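Local coordinates for protein SSD1 (Saccharomyces cerevisiae S288C, PDB 7AM1) that binds the untranslated regions of mRNAs and represses their translation, as a pseudonuclease of the RNase II family that lacks nuclease activity, at residues A[428-433]-A[662-667]; A[636-641]-A[694-699]. All coordinates share one frame; numbering follows the deposited sequence.

Interaction 1 (A[428-433]-A[662-667]); sequences NLLPQS and APMRRY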
ATOM      1  N   ASN A 428     -12.100  -7.462  12.026  1.00 42.39           N
ATOM      2  CA  ASN A 428     -13.165  -6.474  12.014  1.00 44.18           C
ATOM      3  C   ASN A 428     -12.727  -5.188  12.709  1.00 43.85           C
ATOM      4  O   ASN A 428     -11.796  -5.170  13.516  1.00 44.09           O
ATOM      5  CB  ASN A 428     -14.412  -6.998  12.729  1.00 47.68           C
ATOM      6  CG  ASN A 428     -14.968  -8.252  12.106  1.00 49.17           C
ATOM      7  OD1 ASN A 428     -14.901  -8.446  10.890  1.00 50.00           O
ATOM      8  ND2 ASN A 428     -15.541  -9.115  12.941  1.00 49.45           N
ATOM      9  N   LEU A 429     -13.428  -4.099  12.399  1.00 42.04           N
ATOM     10  CA  LEU A 429     -13.333  -2.915  13.243  1.00 41.39           C
ATOM     11  C   LEU A 429     -14.173  -3.094  14.501  1.00 41.38           C
ATOM     12  O   LEU A 429     -13.713  -2.816  15.614  1.00 41.61           O
ATOM     13  CB  LEU A 429     -13.786  -1.674  12.473  1.00 41.00           C
ATOM     14  CG  LEU A 429     -13.837  -0.363  13.264  1.00 41.62           C
ATOM     15  CD1 LEU A 429     -12.446   0.029  13.736  1.00 42.23           C
ATOM     16  CD2 LEU A 429     -14.459   0.749  12.430  1.00 40.37           C
ATOM     17  N   LEU A 430     -15.390  -3.582  14.335  1.00 41.53           N
ATOM     18  CA  LEU A 430     -16.399  -3.663  15.377  1.00 43.50           C
ATOM     19  C   LEU A 430     -16.541  -5.089  15.881  1.00 43.31           C
ATOM     20  O   LEU A 430     -16.005  -6.032  15.294  1.00 41.22           O
ATOM     21  CB  LEU A 430     -17.738  -3.163  14.832  1.00 46.11           C
ATOM     22  CG  LEU A 430     -17.730  -1.727  14.305  1.00 47.09           C
ATOM     23  CD1 LEU A 430     -18.994  -1.435  13.512  1.00 48.15           C
ATOM     24  CD2 LEU A 430     -17.575  -0.746  15.455  1.00 47.47           C
ATOM     25  N   PRO A 431     -17.260  -5.284  16.986  1.00 46.82           N
ATOM     26  CA  PRO A 431     -17.566  -6.650  17.425  1.00 50.49           C
ATOM     27  C   PRO A 431     -18.348  -7.396  16.358  1.00 54.54           C
ATOM     28  O   PRO A 431     -19.121  -6.809  15.597  1.00 55.12           O
ATOM     29  CB  PRO A 431     -18.402  -6.443  18.694  1.00 51.30           C
ATOM     30  CG  PRO A 431     -18.049  -5.073  19.171  1.00 51.06           C
ATOM     31  CD  PRO A 431     -17.780  -4.274  17.925  1.00 48.79           C
ATOM     32  N   GLN A 432     -18.141  -8.716  16.315  1.00 57.89           N
ATOM     33  CA  GLN A 432     -18.849  -9.549  15.351  1.00 59.18           C
ATOM     34  C   GLN A 432     -20.349  -9.308  15.415  1.00 58.96           C
ATOM     35  O   GLN A 432     -21.033  -9.311  14.384  1.00 59.48           O
ATOM     36  CB  GLN A 432     -18.547 -11.025  15.611  1.00 61.82           C
ATOM     37  CG  GLN A 432     -17.620 -11.655  14.593  1.00 62.85           C
ATOM     38  CD  GLN A 432     -18.214 -11.666  13.202  1.00 63.30           C
ATOM     39  OE1 GLN A 432     -19.430 -11.591  13.035  1.00 64.66           O
ATOM     40  NE2 GLN A 432     -17.357 -11.753  12.192  1.00 62.25           N
ATOM     41  N   SER A 433     -20.877  -9.078  16.621  1.00 58.12           N
ATOM     42  CA  SER A 433     -22.309  -8.862  16.783  1.00 58.79           C
ATOM     43  C   SER A 433     -22.790  -7.649  15.998  1.00 57.49           C
ATOM     44  O   SER A 433     -23.936  -7.627  15.535  1.00 58.23           O
ATOM     45  CB  SER A 433     -22.644  -8.699  18.266  1.00 60.89           C
ATOM     46  OG  SER A 433     -21.955  -7.591  18.823  1.00 61.11           O
ATOM     47  N   ALA A 662     -17.657   4.076   4.675  1.00 37.55           N
ATOM     48  CA  ALA A 662     -17.228   2.767   5.179  1.00 37.54           C
ATOM     49  C   ALA A 662     -17.086   2.785   6.698  1.00 38.35           C
ATOM     50  O   ALA A 662     -16.027   2.465   7.245  1.00 38.07           O
ATOM     51  CB  ALA A 662     -15.921   2.340   4.507  1.00 35.13           C
ATOM     52  N   PRO A 663     -18.165   3.113   7.416  1.00 39.90           N
ATOM     53  CA  PRO A 663     -18.091   3.131   8.889  1.00 40.46           C
ATOM     54  C   PRO A 663     -17.934   1.758   9.525  1.00 41.23           C
ATOM     55  O   PRO A 663     -17.556   1.687  10.702  1.00 41.41           O
ATOM     56  CB  PRO A 663     -19.424   3.777   9.292  1.00 41.36           C
ATOM     57  CG  PRO A 663     -20.359   3.362   8.186  1.00 40.66           C
ATOM     58  CD  PRO A 663     -19.516   3.457   6.934  1.00 39.82           C
ATOM     59  N   MET A 664     -18.212   0.669   8.808  1.00 41.68           N
ATOM     60  CA  MET A 664     -18.030  -0.656   9.385  1.00 41.52           C
ATOM     61  C   MET A 664     -16.570  -1.088   9.431  1.00 39.42           C
ATOM     62  O   MET A 664     -16.261  -2.076  10.105  1.00 39.62           O
ATOM     63  CB  MET A 664     -18.840  -1.698   8.609  1.00 44.87           C
ATOM     64  CG  MET A 664     -20.342  -1.449   8.607  1.00 49.63           C
ATOM     65  SD  MET A 664     -21.070  -1.521  10.257  1.00 54.08           S
ATOM     66  CE  MET A 664     -21.234  -3.286  10.491  1.00 55.27           C
ATOM     67  N   ARG A 665     -15.667  -0.384   8.736  1.00 37.40           N
ATOM     68  CA  ARG A 665     -14.258  -0.754   8.725  1.00 37.73           C
ATOM     69  C   ARG A 665     -13.298   0.399   8.983  1.00 36.83           C
ATOM     70  O   ARG A 665     -12.099   0.144   9.148  1.00 38.08           O
ATOM     71  CB  ARG A 665     -13.880  -1.414   7.386  1.00 37.11           C
ATOM     72  CG  ARG A 665     -14.309  -0.649   6.133  1.00 36.64           C
ATOM     73  CD  ARG A 665     -13.843  -1.377   4.878  1.00 35.41           C
ATOM     74  NE  ARG A 665     -14.083  -0.630   3.651  1.00 34.87           N
ATOM     75  CZ  ARG A 665     -13.252   0.281   3.148  1.00 35.71           C
ATOM     76  NH1 ARG A 665     -12.122   0.589   3.777  1.00 35.32           N
ATOM     77  NH2 ARG A 665     -13.563   0.899   2.014  1.00 36.02           N
ATOM     78  N   ARG A 666     -13.775   1.643   9.038  1.00 35.91           N
ATOM     79  CA  ARG A 666     -12.941   2.807   9.305  1.00 36.22           C
ATOM     80  C   ARG A 666     -13.537   3.609  10.454  1.00 37.17           C
ATOM     81  O   ARG A 666     -14.707   4.006  10.398  1.00 38.31           O
ATOM     82  CB  ARG A 666     -12.820   3.699   8.067  1.00 36.59           C
ATOM     83  CG  ARG A 666     -12.333   2.990   6.823  1.00 36.20           C
ATOM     84  CD  ARG A 666     -12.009   4.004   5.722  1.00 36.02           C
ATOM     85  NE  ARG A 666     -13.183   4.796   5.345  1.00 36.18           N
ATOM     86  CZ  ARG A 666     -13.611   4.985   4.095  1.00 35.53           C
ATOM     87  NH1 ARG A 666     -12.964   4.447   3.069  1.00 35.90           N
ATOM     88  NH2 ARG A 666     -14.693   5.722   3.872  1.00 36.10           N
ATOM     89  N   TYR A 667     -12.735   3.862  11.491  1.00 36.60           N
ATOM     90  CA  TYR A 667     -13.243   4.650  12.605  1.00 36.98           C
ATOM     91  C   TYR A 667     -13.335   6.135  12.271  1.00 35.99           C
ATOM     92  O   TYR A 667     -14.168   6.838  12.848  1.00 36.93           O
ATOM     93  CB  TYR A 667     -12.375   4.482  13.853  1.00 37.71           C
ATOM     94  CG  TYR A 667     -13.001   5.149  15.052  1.00 41.35           C
ATOM     95  CD1 TYR A 667     -13.965   4.495  15.805  1.00 42.81           C
ATOM     96  CD2 TYR A 667     -12.667   6.452  15.401  1.00 44.16           C
ATOM     97  CE1 TYR A 667     -14.562   5.108  16.889  1.00 45.18           C
ATOM     98  CE2 TYR A 667     -13.259   7.073  16.483  1.00 46.63           C
ATOM     99  CZ  TYR A 667     -14.205   6.398  17.222  1.00 47.17           C
ATOM    100  OH  TYR A 667     -14.792   7.017  18.298  1.00 48.93           O
TER
HETATM  101  O   HOH W   1     -16.488  -4.130  11.602  1.00 39.26           O
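In the RNB domain, L429 and L430, at the entrance to helix 432-438, pack against the turn 662-667 that leads into helix 668-681. L429 does most of the touching, largely against backbone. CB rests 3.4 Å from M664 O, while CD2 lies over the main chain beyond, 3.6 Å from R666 N. With CG anti to the backbone N (chi1 176°), the leucine extends across the turn, fitting a branched aliphatic group against its peptide atoms, among them R666 N, whose hydrogen is already used within it. L430 crosses the M664 side chain at about a right angle, its CD1 3.9 Å from the flexible thioether's SD. No hydrogen bond joins the segments; a water accepts from L430 N (3.0 Å) and donates to M664 O (2.6 Å). The sequence APMRRY belongs to the RNase II family signature, and its tight turn is drawn together at A662 O, which receives the N-H groups of R665 (3.2 Å) and R666 (3.0 Å). R665 and R666 both leave the backbone on the side away from the leucines, and A662 CB packs against a face of each guanidinium, centrally on R666 and toward the rim on R665. D530 forms salt bridges with both, and D669 with R666, probably offsetting their buried charge. Y667 reaches D410 through its hydroxyl, while its CB comes within 4.5 Å of L429 CD1.

Interaction 2 (A[636-641]-A[694-699]); sequences YFIAGK and ITSEYC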
ATOM      1  N   TYR A 636      -5.902  11.822   6.976  1.00 36.11           N
ATOM      2  CA  TYR A 636      -6.925  12.551   7.709  1.00 37.01           C
ATOM      3  C   TYR A 636      -6.305  13.778   8.373  1.00 39.00           C
ATOM      4  O   TYR A 636      -5.134  13.773   8.766  1.00 40.19           O
ATOM      5  CB  TYR A 636      -7.578  11.678   8.776  1.00 36.45           C
ATOM      6  CG  TYR A 636      -8.237  10.419   8.261  1.00 34.83           C
ATOM      7  CD1 TYR A 636      -9.340  10.476   7.415  1.00 34.31           C
ATOM      8  CD2 TYR A 636      -7.777   9.176   8.654  1.00 34.46           C
ATOM      9  CE1 TYR A 636      -9.949   9.321   6.957  1.00 34.32           C
ATOM     10  CE2 TYR A 636      -8.370   8.024   8.210  1.00 34.35           C
ATOM     11  CZ  TYR A 636      -9.453   8.093   7.359  1.00 34.55           C
ATOM     12  OH  TYR A 636     -10.039   6.929   6.921  1.00 34.52           O
ATOM     13  N   PHE A 637      -7.108  14.832   8.506  1.00 37.59           N
ATOM     14  CA  PHE A 637      -6.664  16.062   9.148  1.00 39.43           C
ATOM     15  C   PHE A 637      -7.885  16.855   9.591  1.00 41.52           C
ATOM     16  O   PHE A 637      -9.000  16.632   9.113  1.00 41.39           O
ATOM     17  CB  PHE A 637      -5.793  16.910   8.217  1.00 39.86           C
ATOM     18  CG  PHE A 637      -6.562  17.577   7.107  1.00 40.71           C
ATOM     19  CD1 PHE A 637      -6.950  16.861   5.984  1.00 39.08           C
ATOM     20  CD2 PHE A 637      -6.908  18.916   7.195  1.00 42.53           C
ATOM     21  CE1 PHE A 637      -7.660  17.475   4.961  1.00 39.03           C
ATOM     22  CE2 PHE A 637      -7.614  19.535   6.178  1.00 42.86           C
ATOM     23  CZ  PHE A 637      -7.991  18.814   5.062  1.00 40.76           C
ATOM     24  N   ILE A 638      -7.660  17.785  10.517  1.00 43.43           N
ATOM     25  CA  ILE A 638      -8.705  18.682  10.999  1.00 44.68           C
ATOM     26  C   ILE A 638      -8.569  20.009  10.266  1.00 44.63           C
ATOM     27  O   ILE A 638      -7.489  20.613  10.249  1.00 45.09           O
ATOM     28  CB  ILE A 638      -8.615  18.872  12.523  1.00 45.39           C
ATOM     29  CG1 ILE A 638      -8.642  17.509  13.224  1.00 44.45           C
ATOM     30  CG2 ILE A 638      -9.734  19.783  13.025  1.00 47.25           C
ATOM     31  CD1 ILE A 638      -9.829  16.634  12.848  1.00 45.33           C
ATOM     32  N   ALA A 639      -9.678  20.475   9.684  1.00 42.28           N
ATOM     33  CA  ALA A 639      -9.622  21.572   8.724  1.00 42.68           C
ATOM     34  C   ALA A 639      -8.915  22.791   9.293  1.00 44.01           C
ATOM     35  O   ALA A 639      -8.151  23.458   8.586  1.00 45.23           O
ATOM     36  CB  ALA A 639     -11.037  21.942   8.265  1.00 42.52           C
ATOM     37  N   GLY A 640      -9.164  23.109  10.563  1.00 45.84           N
ATOM     38  CA  GLY A 640      -8.582  24.294  11.165  1.00 47.82           C
ATOM     39  C   GLY A 640      -7.082  24.232  11.350  1.00 48.18           C
ATOM     40  O   GLY A 640      -6.464  25.271  11.606  1.00 48.83           O
ATOM     41  N   LYS A 641      -6.480  23.062  11.202  1.00 47.48           N
ATOM     42  CA  LYS A 641      -5.039  22.926  11.356  1.00 49.97           C
ATOM     43  C   LYS A 641      -4.286  23.087  10.042  1.00 50.87           C
ATOM     44  O   LYS A 641      -3.053  23.073  10.051  1.00 52.76           O
ATOM     45  CB  LYS A 641      -4.713  21.558  11.960  1.00 50.18           C
ATOM     46  CG  LYS A 641      -5.360  21.303  13.309  1.00 54.28           C
ATOM     47  CD  LYS A 641      -4.947  22.370  14.312  1.00 61.97           C
ATOM     48  CE  LYS A 641      -4.648  21.786  15.686  1.00 68.04           C
ATOM     49  NZ  LYS A 641      -3.388  22.358  16.249  1.00 72.60           N
ATOM     50  N   ILE A 694      -5.592  14.778  17.539  1.00 45.61           N
ATOM     51  CA  ILE A 694      -5.002  13.535  18.030  1.00 46.36           C
ATOM     52  C   ILE A 694      -5.759  12.340  17.471  1.00 43.64           C
ATOM     53  O   ILE A 694      -5.166  11.301  17.154  1.00 41.70           O
ATOM     54  CB  ILE A 694      -4.984  13.521  19.571  1.00 50.78           C
ATOM     55  CG1 ILE A 694      -3.997  14.566  20.096  1.00 54.09           C
ATOM     56  CG2 ILE A 694      -4.635  12.131  20.086  1.00 51.11           C
ATOM     57  CD1 ILE A 694      -4.036  14.763  21.614  1.00 57.24           C
ATOM     58  N   THR A 695      -7.083  12.464  17.354  1.00 42.07           N
ATOM     59  CA  THR A 695      -7.883  11.386  16.785  1.00 41.69           C
ATOM     60  C   THR A 695      -7.530  11.153  15.323  1.00 38.00           C
ATOM     61  O   THR A 695      -7.376  10.005  14.895  1.00 35.02           O
ATOM     62  CB  THR A 695      -9.369  11.705  16.946  1.00 43.48           C
ATOM     63  OG1 THR A 695      -9.695  11.694  18.341  1.00 45.99           O
ATOM     64  CG2 THR A 695     -10.240  10.686  16.221  1.00 44.67           C
ATOM     65  N   SER A 696      -7.389  12.228  14.540  1.00 40.77           N
ATOM     66  CA  SER A 696      -7.105  12.068  13.119  1.00 41.69           C
ATOM     67  C   SER A 696      -5.730  11.454  12.894  1.00 40.61           C
ATOM     68  O   SER A 696      -5.573  10.577  12.038  1.00 38.93           O
ATOM     69  CB  SER A 696      -7.201  13.413  12.400  1.00 45.58           C
ATOM     70  OG  SER A 696      -6.167  14.290  12.813  1.00 48.01           O
ATOM     71  N   GLU A 697      -4.722  11.889  13.652  1.00 41.21           N
ATOM     72  CA  GLU A 697      -3.387  11.339  13.436  1.00 43.42           C
ATOM     73  C   GLU A 697      -3.297   9.882  13.870  1.00 39.53           C
ATOM     74  O   GLU A 697      -2.554   9.107  13.260  1.00 39.01           O
ATOM     75  CB  GLU A 697      -2.332  12.181  14.148  1.00 49.61           C
ATOM     76  CG  GLU A 697      -2.125  13.548  13.516  1.00 57.09           C
ATOM     77  CD  GLU A 697      -1.699  13.463  12.050  1.00 63.33           C
ATOM     78  OE1 GLU A 697      -1.424  12.343  11.549  1.00 65.13           O
ATOM     79  OE2 GLU A 697      -1.634  14.526  11.399  1.00 66.24           O
ATOM     80  N   TYR A 698      -4.018   9.492  14.923  1.00 38.31           N
ATOM     81  CA  TYR A 698      -4.085   8.079  15.280  1.00 38.01           C
ATOM     82  C   TYR A 698      -4.766   7.269  14.180  1.00 37.77           C
ATOM     83  O   TYR A 698      -4.321   6.161  13.849  1.00 36.67           O
ATOM     84  CB  TYR A 698      -4.817   7.904  16.610  1.00 39.79           C
ATOM     85  CG  TYR A 698      -4.778   6.484  17.129  1.00 41.67           C
ATOM     86  CD1 TYR A 698      -3.620   5.964  17.698  1.00 42.52           C
ATOM     87  CD2 TYR A 698      -5.893   5.662  17.050  1.00 42.19           C
ATOM     88  CE1 TYR A 698      -3.577   4.671  18.167  1.00 43.27           C
ATOM     89  CE2 TYR A 698      -5.857   4.362  17.518  1.00 43.03           C
ATOM     90  CZ  TYR A 698      -4.699   3.876  18.079  1.00 43.44           C
ATOM     91  OH  TYR A 698      -4.657   2.584  18.550  1.00 44.20           O
ATOM     92  N   CYS A 699      -5.861   7.793  13.616  1.00 35.85           N
ATOM     93  CA  CYS A 699      -6.505   7.119  12.491  1.00 35.14           C
ATOM     94  C   CYS A 699      -5.529   6.937  11.337  1.00 33.45           C
ATOM     95  O   CYS A 699      -5.502   5.880  10.698  1.00 33.75           O
ATOM     96  CB  CYS A 699      -7.731   7.901  12.015  1.00 36.38           C
ATOM     97  SG  CYS A 699      -9.181   7.831  13.101  1.00 41.84           S
TER
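Y636 meets S696 and C699 where a strand lies almost antiparallel to a helix, at an unusually intimate distance: the axes of 636-638 and 694-699 come within 7.0 Å, with their N-to-C directions 172° apart and no hydrogen bond between the segments. Small side chains on the helix permit this. S696 points toward the strand, its CB 4.0 Å from Y636 CB, and S696 O sits at the edge of the tyrosine ring, near its plane. One turn further on, C699 CB packs 3.6 Å from Y636 CD2. The cysteine sulfur makes a loose, oblique sulfur-aromatic contact, SG lying 5.5 Å from the centroid of the Y636 ring and 37° off its normal. A cysteine suits this place because it is compact yet polarisable. The strand is one half of a two-stranded antiparallel sheet with 573-576 in the RNB domain, so alternation sends F637 away from the helix to L574, while Y636 faces the helix. I638 begins to one side, but its chi1 of -55° sets CG1 anti to the carbonyl carbon and turns that branch toward S696, where CG1 comes 4.1 Å from OG. That hydroxyl is bonded to K693 O of its own helix, which satisfies it beside apolar carbons. The Y636 ring runs alongside the helix; its hydroxyl hydrogen-bonds H659, and R575 makes a cation-pi contact with the ring. Polar links flank the packing: E697 forms a salt bridge with R635, and N700 OD1 accepts from Y636 N.

Overall arrangement
The segments of the two interactions alternate along the chain, and the contact centres are about 20 Å apart, yet they meet directly: R666 CD of 662-667 packs 3.7 Å from Y636 OH of 636-641. A668, at the start of helix 668-681, touches both Y636 and C699, while L429, L430 and P663 touch later residues of that helix. S417 gives a second connection, through its backbone to Y667 and by packing to Y698 and C699. Together the contacts tie helix 689-725 and the small sheet to the family-signature turn. Ssd1 keeps this RNB framework although it is a pseudonuclease with an alternative RNA recognition site.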